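Side-chain contacts in D-aminopeptidase (Burkholderia sp. LK4, PDB 5TZB), which probably hydrolyses peptides and amides by releasing N-terminal beta-amino acids, as an Ntn-type aminopeptidase of family S58: residues R22-G27 against A201-A206; I28-G33 against V345-V350; I190-K195 against A287-G292; G210-G215 against S335-A340; Q280-G285 against D299-F304. All blocks are in the same frame, centred on the assembly; numbering follows the deposited sequence.

Contact 1: residues R22-G27 against A201-A206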
# COMPACT_ATOMS: atom_id res chain seq x y z
N ARG C 22 8.02 32.73 -19.50
CA ARG C 22 8.03 31.37 -18.96
C ARG C 22 9.13 30.52 -19.62
O ARG C 22 9.80 30.99 -20.56
CB ARG C 22 6.67 30.69 -19.13
CG ARG C 22 5.51 31.43 -18.50
CD ARG C 22 4.23 30.71 -18.81
NE ARG C 22 4.02 29.60 -17.87
CZ ARG C 22 3.07 28.68 -18.01
NH1 ARG C 22 2.26 28.72 -19.06
NH2 ARG C 22 2.94 27.72 -17.11
N THR C 23 9.30 29.29 -19.13
CA THR C 23 10.41 28.43 -19.57
C THR C 23 10.44 28.27 -21.08
O THR C 23 11.48 28.49 -21.71
CB THR C 23 10.32 27.03 -18.93
OG1 THR C 23 10.32 27.16 -17.50
CG2 THR C 23 11.50 26.16 -19.35
N ARG C 24 9.29 27.92 -21.65
CA ARG C 24 9.17 27.67 -23.08
C ARG C 24 9.38 28.95 -23.91
O ARG C 24 9.84 28.89 -25.05
CB ARG C 24 7.79 27.07 -23.36
CG ARG C 24 7.66 26.39 -24.70
CD ARG C 24 6.39 25.56 -24.75
NE ARG C 24 6.52 24.34 -23.96
CZ ARG C 24 6.93 23.18 -24.47
NH1 ARG C 24 7.22 23.09 -25.76
NH2 ARG C 24 7.02 22.12 -23.68
N ASP C 25 9.04 30.10 -23.33
CA ASP C 25 9.21 31.39 -24.00
C ASP C 25 10.68 31.73 -24.13
O ASP C 25 11.05 32.59 -24.94
CB ASP C 25 8.49 32.50 -23.24
CG ASP C 25 7.00 32.25 -23.11
OD1 ASP C 25 6.39 31.79 -24.10
OD2 ASP C 25 6.44 32.48 -22.02
N LEU C 26 11.52 31.08 -23.33
CA LEU C 26 12.95 31.29 -23.39
C LEU C 26 13.59 30.40 -24.45
O LEU C 26 14.80 30.40 -24.64
CB LEU C 26 13.59 31.01 -22.03
CG LEU C 26 13.04 31.81 -20.86
CD1 LEU C 26 13.73 31.42 -19.56
CD2 LEU C 26 13.19 33.29 -21.14
N GLY C 27 12.75 29.62 -25.13
CA GLY C 27 13.20 28.67 -26.12
C GLY C 27 13.62 27.35 -25.49
O GLY C 27 14.13 26.46 -26.17
N ALA C 201 1.85 23.42 -16.00
CA ALA C 201 2.08 23.08 -17.40
C ALA C 201 1.04 22.05 -17.86
O ALA C 201 0.33 21.47 -17.04
CB ALA C 201 3.49 22.52 -17.61
N SER C 202 0.96 21.85 -19.17
CA SER C 202 0.05 20.86 -19.73
C SER C 202 0.59 20.24 -21.01
O SER C 202 1.52 20.76 -21.64
CB SER C 202 -1.31 21.50 -20.01
OG SER C 202 -1.21 22.42 -21.08
N ARG C 203 -0.02 19.12 -21.38
CA ARG C 203 0.27 18.44 -22.63
C ARG C 203 -1.04 17.97 -23.26
O ARG C 203 -1.96 17.52 -22.56
CB ARG C 203 1.19 17.24 -22.40
CG ARG C 203 2.59 17.58 -21.93
CD ARG C 203 3.42 18.22 -23.03
NE ARG C 203 4.81 18.42 -22.64
CZ ARG C 203 5.26 19.49 -22.00
NH1 ARG C 203 4.43 20.48 -21.68
NH2 ARG C 203 6.55 19.60 -21.69
N VAL C 204 -1.12 18.06 -24.59
CA VAL C 204 -2.29 17.58 -25.31
C VAL C 204 -1.88 16.39 -26.16
O VAL C 204 -0.95 16.49 -26.95
CB VAL C 204 -2.89 18.68 -26.22
CG1 VAL C 204 -4.09 18.14 -26.99
CG2 VAL C 204 -3.28 19.92 -25.42
N LEU C 205 -2.58 15.27 -26.02
CA LEU C 205 -2.27 14.11 -26.86
C LEU C 205 -2.83 14.31 -28.25
O LEU C 205 -3.78 15.08 -28.45
CB LEU C 205 -2.85 12.83 -26.26
CG LEU C 205 -2.39 12.43 -24.86
CD1 LEU C 205 -2.76 10.98 -24.52
CD2 LEU C 205 -0.91 12.67 -24.71
N ALA C 206 -2.24 13.63 -29.22
CA ALA C 206 -2.73 13.66 -30.60
C ALA C 206 -4.08 12.94 -30.72
O ALA C 206 -4.45 12.14 -29.86
CB ALA C 206 -1.72 13.06 -31.56

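Contact 2: residues I28-G33 against V345-V350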
# COMPACT_ATOMS: atom_id res chain seq x y z
N ILE C 28 13.37 27.21 -24.19
CA ILE C 28 13.68 25.97 -23.49
C ILE C 28 12.50 25.04 -23.57
O ILE C 28 11.46 25.30 -22.98
CB ILE C 28 14.03 26.20 -22.01
CG1 ILE C 28 15.16 27.22 -21.87
CG2 ILE C 28 14.40 24.87 -21.35
CD1 ILE C 28 15.30 27.75 -20.47
N ARG C 29 12.68 23.93 -24.29
CA ARG C 29 11.59 22.99 -24.49
C ARG C 29 11.82 21.75 -23.65
O ARG C 29 12.83 21.07 -23.80
CB ARG C 29 11.48 22.63 -25.96
CG ARG C 29 10.88 23.71 -26.84
CD ARG C 29 10.80 23.24 -28.29
NE ARG C 29 9.93 22.06 -28.42
CZ ARG C 29 10.34 20.80 -28.43
NH1 ARG C 29 11.64 20.51 -28.32
NH2 ARG C 29 9.45 19.81 -28.54
N ILE C 30 10.86 21.44 -22.80
CA ILE C 30 10.92 20.27 -21.92
C ILE C 30 10.19 19.09 -22.53
O ILE C 30 9.01 19.19 -22.85
CB ILE C 30 10.29 20.56 -20.53
CG1 ILE C 30 10.97 21.75 -19.84
CG2 ILE C 30 10.35 19.31 -19.67
CD1 ILE C 30 12.40 21.54 -19.48
N GLY C 31 10.90 17.98 -22.70
CA GLY C 31 10.29 16.79 -23.25
C GLY C 31 9.93 16.99 -24.71
O GLY C 31 10.40 17.94 -25.35
N LEU C 32 9.08 16.11 -25.23
CA LEU C 32 8.77 16.13 -26.66
C LEU C 32 7.31 16.46 -27.00
O LEU C 32 6.98 16.65 -28.18
CB LEU C 32 9.16 14.78 -27.27
CG LEU C 32 10.66 14.52 -27.29
CD1 LEU C 32 10.98 13.03 -27.38
CD2 LEU C 32 11.30 15.28 -28.43
N GLY C 33 6.45 16.54 -25.99
CA GLY C 33 5.02 16.70 -26.21
C GLY C 33 4.63 18.14 -26.49
O GLY C 33 5.47 19.04 -26.42
N VAL C 345 4.70 17.69 -15.25
CA VAL C 345 5.29 17.91 -13.93
C VAL C 345 6.70 18.48 -14.03
O VAL C 345 7.05 19.42 -13.32
CB VAL C 345 5.31 16.60 -13.11
CG1 VAL C 345 6.16 16.77 -11.84
CG2 VAL C 345 3.90 16.17 -12.79
N GLU C 346 7.51 17.91 -14.93
CA GLU C 346 8.87 18.40 -15.11
C GLU C 346 8.85 19.89 -15.49
O GLU C 346 9.56 20.69 -14.89
CB GLU C 346 9.61 17.58 -16.18
CG GLU C 346 11.09 17.94 -16.35
CD GLU C 346 11.78 17.11 -17.43
OE1 GLU C 346 11.14 16.17 -17.95
OE2 GLU C 346 12.95 17.39 -17.77
N GLU C 347 8.03 20.26 -16.48
CA GLU C 347 8.01 21.66 -16.92
C GLU C 347 7.39 22.59 -15.87
O GLU C 347 7.80 23.75 -15.74
CB GLU C 347 7.27 21.82 -18.24
CG GLU C 347 7.37 23.25 -18.79
CD GLU C 347 6.81 23.40 -20.20
OE1 GLU C 347 6.46 22.38 -20.82
OE2 GLU C 347 6.75 24.56 -20.69
N ALA C 348 6.41 22.07 -15.14
CA ALA C 348 5.75 22.86 -14.11
C ALA C 348 6.76 23.30 -13.06
O ALA C 348 6.78 24.46 -12.65
CB ALA C 348 4.63 22.06 -13.46
N ILE C 349 7.64 22.37 -12.67
CA ILE C 349 8.68 22.67 -11.69
C ILE C 349 9.65 23.72 -12.23
O ILE C 349 9.97 24.69 -11.55
CB ILE C 349 9.45 21.39 -11.27
CG1 ILE C 349 8.51 20.43 -10.53
CG2 ILE C 349 10.64 21.76 -10.39
CD1 ILE C 349 9.06 19.02 -10.39
N VAL C 350 10.13 23.53 -13.46
CA VAL C 350 11.06 24.51 -14.03
C VAL C 350 10.36 25.87 -14.19
O VAL C 350 10.97 26.92 -13.97
CB VAL C 350 11.66 24.03 -15.37
CG1 VAL C 350 12.69 25.04 -15.89
CG2 VAL C 350 12.32 22.67 -15.20

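Contact 3: residues I190-K195 against A287-G292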
# COMPACT_ATOMS: atom_id res chain seq x y z
N ILE C 190 11.00 27.77 -1.44
CA ILE C 190 12.37 27.75 -1.92
C ILE C 190 12.65 26.43 -2.63
O ILE C 190 12.36 25.36 -2.09
CB ILE C 190 13.35 27.94 -0.75
CG1 ILE C 190 13.15 29.33 -0.13
CG2 ILE C 190 14.79 27.72 -1.20
CD1 ILE C 190 13.94 29.55 1.17
N CYS C 191 13.18 26.49 -3.84
CA CYS C 191 13.40 25.29 -4.65
C CYS C 191 14.81 25.27 -5.23
O CYS C 191 15.26 26.25 -5.83
CB CYS C 191 12.35 25.19 -5.76
SG CYS C 191 12.49 23.72 -6.80
N HIS C 192 15.52 24.16 -5.03
CA HIS C 192 16.92 24.05 -5.42
C HIS C 192 17.75 25.26 -4.96
O HIS C 192 18.64 25.74 -5.67
CB HIS C 192 17.03 23.85 -6.94
CG HIS C 192 16.64 22.47 -7.37
ND1 HIS C 192 17.43 21.36 -7.14
CD2 HIS C 192 15.54 22.01 -8.02
CE1 HIS C 192 16.84 20.28 -7.63
NE2 HIS C 192 15.70 20.65 -8.17
N GLU C 193 17.42 25.74 -3.76
CA GLU C 193 18.11 26.85 -3.12
C GLU C 193 18.03 28.12 -3.96
O GLU C 193 18.88 29.01 -3.86
CB GLU C 193 19.56 26.45 -2.83
CG GLU C 193 19.64 25.18 -2.01
CD GLU C 193 21.06 24.75 -1.68
OE1 GLU C 193 21.43 23.60 -2.01
OE2 GLU C 193 21.78 25.56 -1.07
N PHE C 194 17.02 28.17 -4.82
CA PHE C 194 16.55 29.41 -5.45
C PHE C 194 15.13 29.66 -5.00
O PHE C 194 14.55 28.82 -4.30
CB PHE C 194 16.58 29.31 -6.97
CG PHE C 194 17.94 29.24 -7.56
CD1 PHE C 194 18.78 30.36 -7.56
CD2 PHE C 194 18.38 28.07 -8.17
CE1 PHE C 194 20.05 30.30 -8.13
CE2 PHE C 194 19.65 28.01 -8.74
CZ PHE C 194 20.48 29.12 -8.72
N LYS C 195 14.52 30.76 -5.44
CA LYS C 195 13.11 31.00 -5.13
C LYS C 195 12.22 29.95 -5.76
O LYS C 195 12.34 29.65 -6.96
CB LYS C 195 12.67 32.39 -5.60
CG LYS C 195 11.22 32.73 -5.22
CD LYS C 195 11.06 32.86 -3.71
CE LYS C 195 9.60 33.07 -3.31
NZ LYS C 195 8.78 31.83 -3.41
N ALA C 287 12.00 13.56 -10.58
CA ALA C 287 13.34 12.97 -10.64
C ALA C 287 14.17 13.61 -11.74
O ALA C 287 15.37 13.79 -11.57
CB ALA C 287 13.26 11.47 -10.87
N ARG C 288 13.53 13.93 -12.86
CA ARG C 288 14.27 14.47 -14.01
C ARG C 288 14.75 15.91 -13.77
O ARG C 288 15.67 16.38 -14.44
CB ARG C 288 13.44 14.35 -15.31
CG ARG C 288 13.37 12.88 -15.75
CD ARG C 288 12.59 12.52 -17.02
NE ARG C 288 11.44 13.35 -17.33
CZ ARG C 288 10.42 12.96 -18.10
NH1 ARG C 288 9.42 13.79 -18.34
NH2 ARG C 288 10.38 11.72 -18.61
N VAL C 289 14.15 16.61 -12.81
CA VAL C 289 14.63 17.95 -12.44
C VAL C 289 15.70 17.89 -11.33
O VAL C 289 16.46 18.85 -11.12
CB VAL C 289 13.46 18.85 -12.01
CG1 VAL C 289 13.91 20.30 -11.82
CG2 VAL C 289 12.36 18.79 -13.06
N GLY C 290 15.76 16.75 -10.64
CA GLY C 290 16.79 16.52 -9.63
C GLY C 290 16.26 16.31 -8.22
O GLY C 290 17.00 16.49 -7.25
N GLY C 291 14.99 15.93 -8.11
CA GLY C 291 14.36 15.69 -6.83
C GLY C 291 14.18 14.23 -6.47
O GLY C 291 14.66 13.33 -7.18
N GLY C 292 13.50 13.99 -5.34
CA GLY C 292 13.12 12.65 -4.93
C GLY C 292 14.14 11.92 -4.07
O GLY C 292 14.01 10.72 -3.85

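Contact 4: residues G210-G215 against S335-A340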
# COMPACT_ATOMS: atom_id res chain seq x y z
N GLY C 210 -6.10 9.60 -28.56
CA GLY C 210 -7.22 9.88 -27.67
C GLY C 210 -7.56 11.35 -27.49
O GLY C 210 -8.62 11.70 -26.99
N GLY C 211 -6.64 12.23 -27.89
CA GLY C 211 -6.87 13.66 -27.84
C GLY C 211 -6.99 14.27 -26.44
O GLY C 211 -7.35 15.45 -26.30
N TRP C 212 -6.67 13.50 -25.40
CA TRP C 212 -6.82 14.00 -24.04
C TRP C 212 -5.76 15.02 -23.62
O TRP C 212 -4.65 15.06 -24.17
CB TRP C 212 -6.82 12.83 -23.05
CG TRP C 212 -7.90 11.85 -23.34
CD1 TRP C 212 -9.24 12.11 -23.38
CD2 TRP C 212 -7.74 10.47 -23.66
NE1 TRP C 212 -9.93 10.96 -23.69
CE2 TRP C 212 -9.03 9.94 -23.87
CE3 TRP C 212 -6.63 9.62 -23.76
CZ2 TRP C 212 -9.24 8.60 -24.18
CZ3 TRP C 212 -6.84 8.29 -24.08
CH2 TRP C 212 -8.14 7.79 -24.28
N THR C 213 -6.13 15.86 -22.66
CA THR C 213 -5.22 16.84 -22.08
C THR C 213 -4.79 16.40 -20.68
O THR C 213 -5.60 15.87 -19.92
CB THR C 213 -5.88 18.21 -22.00
OG1 THR C 213 -6.23 18.65 -23.32
CG2 THR C 213 -4.95 19.24 -21.33
N VAL C 214 -3.50 16.57 -20.39
CA VAL C 214 -2.96 16.32 -19.04
C VAL C 214 -2.31 17.60 -18.52
O VAL C 214 -1.43 18.17 -19.18
CB VAL C 214 -1.93 15.18 -19.04
CG1 VAL C 214 -1.37 14.97 -17.64
CG2 VAL C 214 -2.54 13.90 -19.54
N GLY C 215 -2.76 18.07 -17.36
CA GLY C 215 -2.18 19.27 -16.76
C GLY C 215 -1.61 18.99 -15.38
O GLY C 215 -2.03 18.05 -14.73
N SER C 335 -0.16 4.71 -21.71
CA SER C 335 1.24 5.15 -21.69
C SER C 335 1.44 6.59 -22.18
O SER C 335 2.25 7.32 -21.62
CB SER C 335 2.14 4.23 -22.54
OG SER C 335 2.21 2.93 -21.99
N ALA C 336 0.70 7.00 -23.20
CA ALA C 336 0.80 8.39 -23.69
C ALA C 336 0.34 9.37 -22.59
O ALA C 336 0.77 10.53 -22.57
CB ALA C 336 -0.01 8.58 -24.97
N LEU C 337 -0.54 8.92 -21.70
CA LEU C 337 -0.94 9.74 -20.55
C LEU C 337 0.18 9.79 -19.48
O LEU C 337 0.42 10.85 -18.90
CB LEU C 337 -2.24 9.23 -19.93
CG LEU C 337 -3.54 9.38 -20.76
CD1 LEU C 337 -4.69 8.58 -20.15
CD2 LEU C 337 -3.94 10.87 -20.87
N PHE C 338 0.85 8.66 -19.24
CA PHE C 338 2.01 8.62 -18.34
C PHE C 338 3.12 9.58 -18.82
O PHE C 338 3.64 10.39 -18.04
CB PHE C 338 2.58 7.20 -18.26
CG PHE C 338 1.69 6.21 -17.54
CD1 PHE C 338 0.58 6.62 -16.83
CD2 PHE C 338 1.97 4.85 -17.61
CE1 PHE C 338 -0.24 5.69 -16.18
CE2 PHE C 338 1.18 3.92 -16.95
CZ PHE C 338 0.07 4.34 -16.24
N VAL C 339 3.48 9.47 -20.09
CA VAL C 339 4.50 10.35 -20.69
C VAL C 339 4.12 11.82 -20.51
O VAL C 339 4.92 12.64 -20.04
CB VAL C 339 4.66 10.06 -22.21
CG1 VAL C 339 5.54 11.12 -22.89
CG2 VAL C 339 5.22 8.65 -22.44
N ALA C 340 2.87 12.14 -20.85
CA ALA C 340 2.40 13.51 -20.76
C ALA C 340 2.46 14.05 -19.34
O ALA C 340 2.84 15.20 -19.14
CB ALA C 340 0.97 13.62 -21.29

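Contact 5: residues Q280-G285 against D299-F304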
# COMPACT_ATOMS: atom_id res chain seq x y z
N GLN C 280 1.68 8.46 -9.82
CA GLN C 280 3.06 8.05 -9.54
C GLN C 280 3.99 8.57 -10.63
O GLN C 280 5.20 8.69 -10.40
CB GLN C 280 3.19 6.52 -9.40
CG GLN C 280 4.61 6.12 -8.93
CD GLN C 280 4.78 4.64 -8.52
OE1 GLN C 280 5.89 4.24 -8.14
NE2 GLN C 280 3.71 3.85 -8.56
N ARG C 281 3.47 8.95 -11.79
CA ARG C 281 4.39 9.44 -12.82
C ARG C 281 4.91 10.83 -12.44
O ARG C 281 5.81 11.37 -13.10
CB ARG C 281 3.73 9.46 -14.22
CG ARG C 281 3.38 8.06 -14.81
CD ARG C 281 4.14 7.00 -14.07
NE ARG C 281 4.32 5.69 -14.69
CZ ARG C 281 3.65 4.58 -14.37
NH1 ARG C 281 2.66 4.61 -13.49
NH2 ARG C 281 3.98 3.44 -14.95
N ALA C 282 4.36 11.43 -11.39
CA ALA C 282 4.92 12.67 -10.87
C ALA C 282 6.35 12.43 -10.35
O ALA C 282 7.21 13.32 -10.46
CB ALA C 282 4.03 13.26 -9.79
N SER C 283 6.62 11.22 -9.85
CA SER C 283 7.99 10.81 -9.44
C SER C 283 8.95 10.96 -10.61
O SER C 283 10.11 11.34 -10.43
CB SER C 283 8.03 9.34 -8.99
OG SER C 283 7.30 9.10 -7.80
N VAL C 284 8.48 10.59 -11.79
CA VAL C 284 9.31 10.63 -12.98
C VAL C 284 9.65 12.07 -13.35
O VAL C 284 10.82 12.40 -13.61
CB VAL C 284 8.64 9.90 -14.16
CG1 VAL C 284 9.52 9.95 -15.39
CG2 VAL C 284 8.34 8.46 -13.77
N GLY C 285 8.65 12.94 -13.36
CA GLY C 285 8.91 14.34 -13.65
C GLY C 285 9.85 14.99 -12.63
O GLY C 285 10.83 15.67 -13.00
N ASP C 299 7.00 14.65 -0.45
CA ASP C 299 6.72 14.53 -1.87
C ASP C 299 5.43 13.73 -2.07
O ASP C 299 5.42 12.49 -2.06
CB ASP C 299 7.92 13.90 -2.59
CG ASP C 299 9.21 14.71 -2.37
OD1 ASP C 299 9.13 15.93 -2.06
OD2 ASP C 299 10.32 14.14 -2.50
N ILE C 300 4.33 14.46 -2.22
CA ILE C 300 3.00 13.86 -2.20
C ILE C 300 2.22 14.26 -3.45
O ILE C 300 2.09 15.45 -3.76
CB ILE C 300 2.25 14.28 -0.91
CG1 ILE C 300 3.03 13.78 0.31
CG2 ILE C 300 0.81 13.78 -0.92
CD1 ILE C 300 2.48 14.27 1.65
N PHE C 301 1.71 13.25 -4.16
CA PHE C 301 1.13 13.47 -5.48
C PHE C 301 -0.34 13.05 -5.58
O PHE C 301 -0.73 11.98 -5.11
CB PHE C 301 1.93 12.70 -6.55
CG PHE C 301 3.43 12.80 -6.40
CD1 PHE C 301 4.03 13.99 -6.05
CD2 PHE C 301 4.23 11.68 -6.61
CE1 PHE C 301 5.43 14.07 -5.91
CE2 PHE C 301 5.62 11.75 -6.47
CZ PHE C 301 6.22 12.94 -6.13
N LEU C 302 -1.14 13.88 -6.24
CA LEU C 302 -2.55 13.61 -6.46
C LEU C 302 -2.86 13.74 -7.93
O LEU C 302 -2.36 14.65 -8.58
CB LEU C 302 -3.42 14.58 -5.65
CG LEU C 302 -4.94 14.60 -5.89
CD1 LEU C 302 -5.57 13.30 -5.48
CD2 LEU C 302 -5.54 15.74 -5.10
N ALA C 303 -3.66 12.81 -8.44
CA ALA C 303 -4.16 12.89 -9.80
C ALA C 303 -5.68 12.71 -9.83
O ALA C 303 -6.21 11.82 -9.17
CB ALA C 303 -3.50 11.85 -10.66
N PHE C 304 -6.38 13.57 -10.56
CA PHE C 304 -7.82 13.37 -10.77
C PHE C 304 -8.19 13.48 -12.25
O PHE C 304 -7.51 14.15 -13.04
CB PHE C 304 -8.64 14.35 -9.91
CG PHE C 304 -8.57 15.79 -10.36
CD1 PHE C 304 -9.48 16.31 -11.28
CD2 PHE C 304 -7.63 16.65 -9.80
CE1 PHE C 304 -9.42 17.64 -11.67
CE2 PHE C 304 -7.57 17.98 -10.19
CZ PHE C 304 -8.46 18.48 -11.13

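Contact 1: residues R22-G27 against A201-A206
Arg-24 and Arg-203 bring 22-27 and 201-206 together, and they meet by sharing an anion, without any bond between them. Followed from its start, 22-27 opens with Arg-22, which sends its side chain toward the strand but takes its salt bridge from Glu-180. Its backbone N binds Asp-25 OD2 at 3.0 Å, on the anti side of the carboxylate, a bond that links the two residues within the loop and turn. Thr-23 faces helix 331-355, and its OG1 is hydrogen-bonded to Asn-351 OD1. Then comes Arg-24. With CG anti to the backbone N (chi1 -162°) and a bend at chi3, its guanidinium arrives edge-on over one face of the Arg-203 guanidinium, the two planes 84° apart. Arg-24 NH2 lies 3.2 Å from Arg-203 NH2, two donors side by side. Both cations turn to the same carboxylate oxygen: Glu-347 OE1 takes salt bridges from Arg-24 NH2 and from Arg-203 NH1, which probably offsets their like charge. Arg-203 is held further by Glu-343 at NE and by the bond from its NH1 to Ser-202 O, 2.9 Å, reaching that oxygen from above the carbonyl plane. Gly-27, at positive phi, closes the turn with its N on Arg-24 O at 3.0 Å. The turn thus lies beside helix 331-355, which supplies Glu-343 and Glu-347, while strand 197-204, paired antiparallel with 213-220, brings Arg-203 to those two glutamates.

Contact 2: residues I28-G33 against V345-V350
Ile-30 is the residue of 28-33 that packs on helix 331-355, and it does so against two glutamate side chains and a valine methyl. The apolar contacts come first. CG2 of Ile-30, anti to the backbone N, rests on the Glu-346 side chain along its length, from CB to the carboxylate, and comes nearest at CD, 3.5 Å away. The other branch runs over Glu-347: Ile-30 CG1 is 4.0 Å from both Glu-347 CB and Glu-347 CG. At the end of that branch, Ile-30 CD1 reaches Val-350 CG2 at 4.4 Å, one turn further along the helix. Both glutamates have CG anti to the backbone N (chi1 -174° in each) and extended chains. The carboxylate of Glu-346 lies against the CG2 methyl, whereas that of Glu-347 runs on beyond the isoleucine.

The polar contacts all lie outside this pair of segments. Glu-346 OE1 is bridged to Arg-288 of helix 272-289. Glu-347 also has arginine partners, with Asn-39 on its OE2. The loop itself is tied to the helix one turn earlier, where Glu-343 accepts the backbone N-H groups of Leu-32 and Gly-33.

Two buried acids therefore play a double part: the methylenes of Glu-347 and the whole length of Glu-346, carboxylate included, seat Ile-30, while arginines probably balance the charge at their ends and would favour the ionised carboxylates.

Contact 3: residues I190-K195 against A287-G292
His-192 pushes its imidazole against the end of helix 272-289, where it meets Val-289 and Gly-290. This is the close-packed part of the contact. The ring touches the helix terminus through CE1 and NE2. NE2 stands 3.5 Å from Val-289 O, approached obliquely and without a hydrogen bond, and NE2 also meets Val-289 CG1 at 4.1 Å. CE1 lies 3.8 Å from Gly-290 O, which sits at the ring edge, near its plane. A chi1 of -74°, which sets CG beside the backbone N of His-192, carries the ring away from the hairpin toward the helix. ND1 of the ring is bonded to Val-224 O, which fixes the rotation of the imidazole, and Tyr-222 meets it ring to ring at a steep angle.

Two motifs frame the meeting. His-192 sits at the second position of a type I' turn from Cys-191 to Phe-194, the tight reversal of a two-stranded hairpin. Gly-290, at phi 118°, is the C' residue of a Schellman motif that ends the helix, with Gly-291 N bonded to Leu-286 O.

Away from the ring the two segments part quickly. Glu-193, partly exposed at the turn, points its carboxylate elsewhere, to Ser-244. Beyond the Schellman glycine, Gly-292 O accepts a bond from Arg-281 of a neighbouring subunit.

Contact 4: residues G210-G215 against S335-A340
Leu-337 fits its CD2 methyl into the corner formed by Val-214 and Trp-212, and that one branch makes two of the three residue contacts between 210-215 and helix 331-355. The leucine starts out pointing across the strand, not at it, but its first two torsions (chi1 -68°, then an extended chi2 of 168°) bring CD2 in. CD2 meets Val-214 CG2 at 3.6 Å and Trp-212 CB at 4.1 Å. It comes to the indole obliquely, near CE3, also 4.1 Å away. Val-214 points toward the helix. Its CG2 is shared, touching Leu-337 on one hand and Ala-340 CB, 3.9 Å off, on the other. The CA atoms of Val-214 and Ala-340 are 6.3 Å apart, a closeness consistent with the small Ala-340.

This is a helix packed on a beta-sheet: strand 213-220 runs antiparallel to 197-204 and to 260-266, and Val-214 lies on the sheet face turned to the helix, while Thr-213 points the other way. Trp-212, just before the strand, has Gly-210 O 3.5 Å above one face of its ring. Val-329 of strand 323-329 touches both Trp-212 and Leu-337, and Thr-323 of a neighbouring subunit packs on the tryptophan.

Contact 5: residues Q280-G285 against D299-F304
The Phe-301 ring is the flat group here, and its two faces differ in kind. Over one face sits Ala-282 CB, 3.6 Å from the ring centroid and 19° off the ring normal, a CH-pi contact. Its nearest ring atom is Phe-301 CG, at 3.5 Å. On the opposite face lies Asp-299 O from the same strand, 4.1 Å above the plane and offset toward the rim. At the edge, near the ring plane, Ser-283 OG stands 3.4 Å from Phe-301 CE2, and the backbone N of Ser-283 is close to the same carbon, 3.6 Å away. The ring gets there because Phe-301 CG stands anti to its own carbonyl carbon (chi1 -44°), which directs it back along the strand and under the helix. Ala-282 then meets its face and Ser-283 its edge.

The two segments belong to a beta-alpha-beta unit: strand 260-266, helix 272-289 and strand 298-305, the two strands parallel and paired in the sheet. Val-262 of the first strand and Leu-286 of the helix also touch Phe-301. A neighbouring subunit also borders this helix, where Gln-280 bonds His-87 of that chain.

No hydrogen bond joins the helix to the strand here. Contact rests on dispersion and the CH-pi approach, and the serine oxygen at the ring's rim is probably a mildly favourable neighbour. The 6.6 Å between the CA atoms of Ala-282 and Phe-301 is consistent with the small alanine side chain.

Contacts 2, 3, 4 and 5 are buried, whereas contact 1 is only partly so. Contacts 2 and 4 share helix 331-355, and contacts 3 and 5 share helix 272-289. Contacts 1, 4 and 5 all reach the same mixed sheet, with the strands of contacts 1 and 4 side by side. Chemistry follows place. Contacts 4 and 5, where helices cover the sheet, rely on apolar and CH-pi packing. At the N-terminal loop, contact 1 pairs two arginines and contact 2 sets Ile-30 on glutamate side chains, salt bridges to a shared glutamate running between them. Contact 3 puts an imidazole against helix-end carbonyls, with no hydrogen bond across. Glu-346 with Arg-288 joins 2 to 3, and Phe-338 on Arg-281 joins 4 to 5.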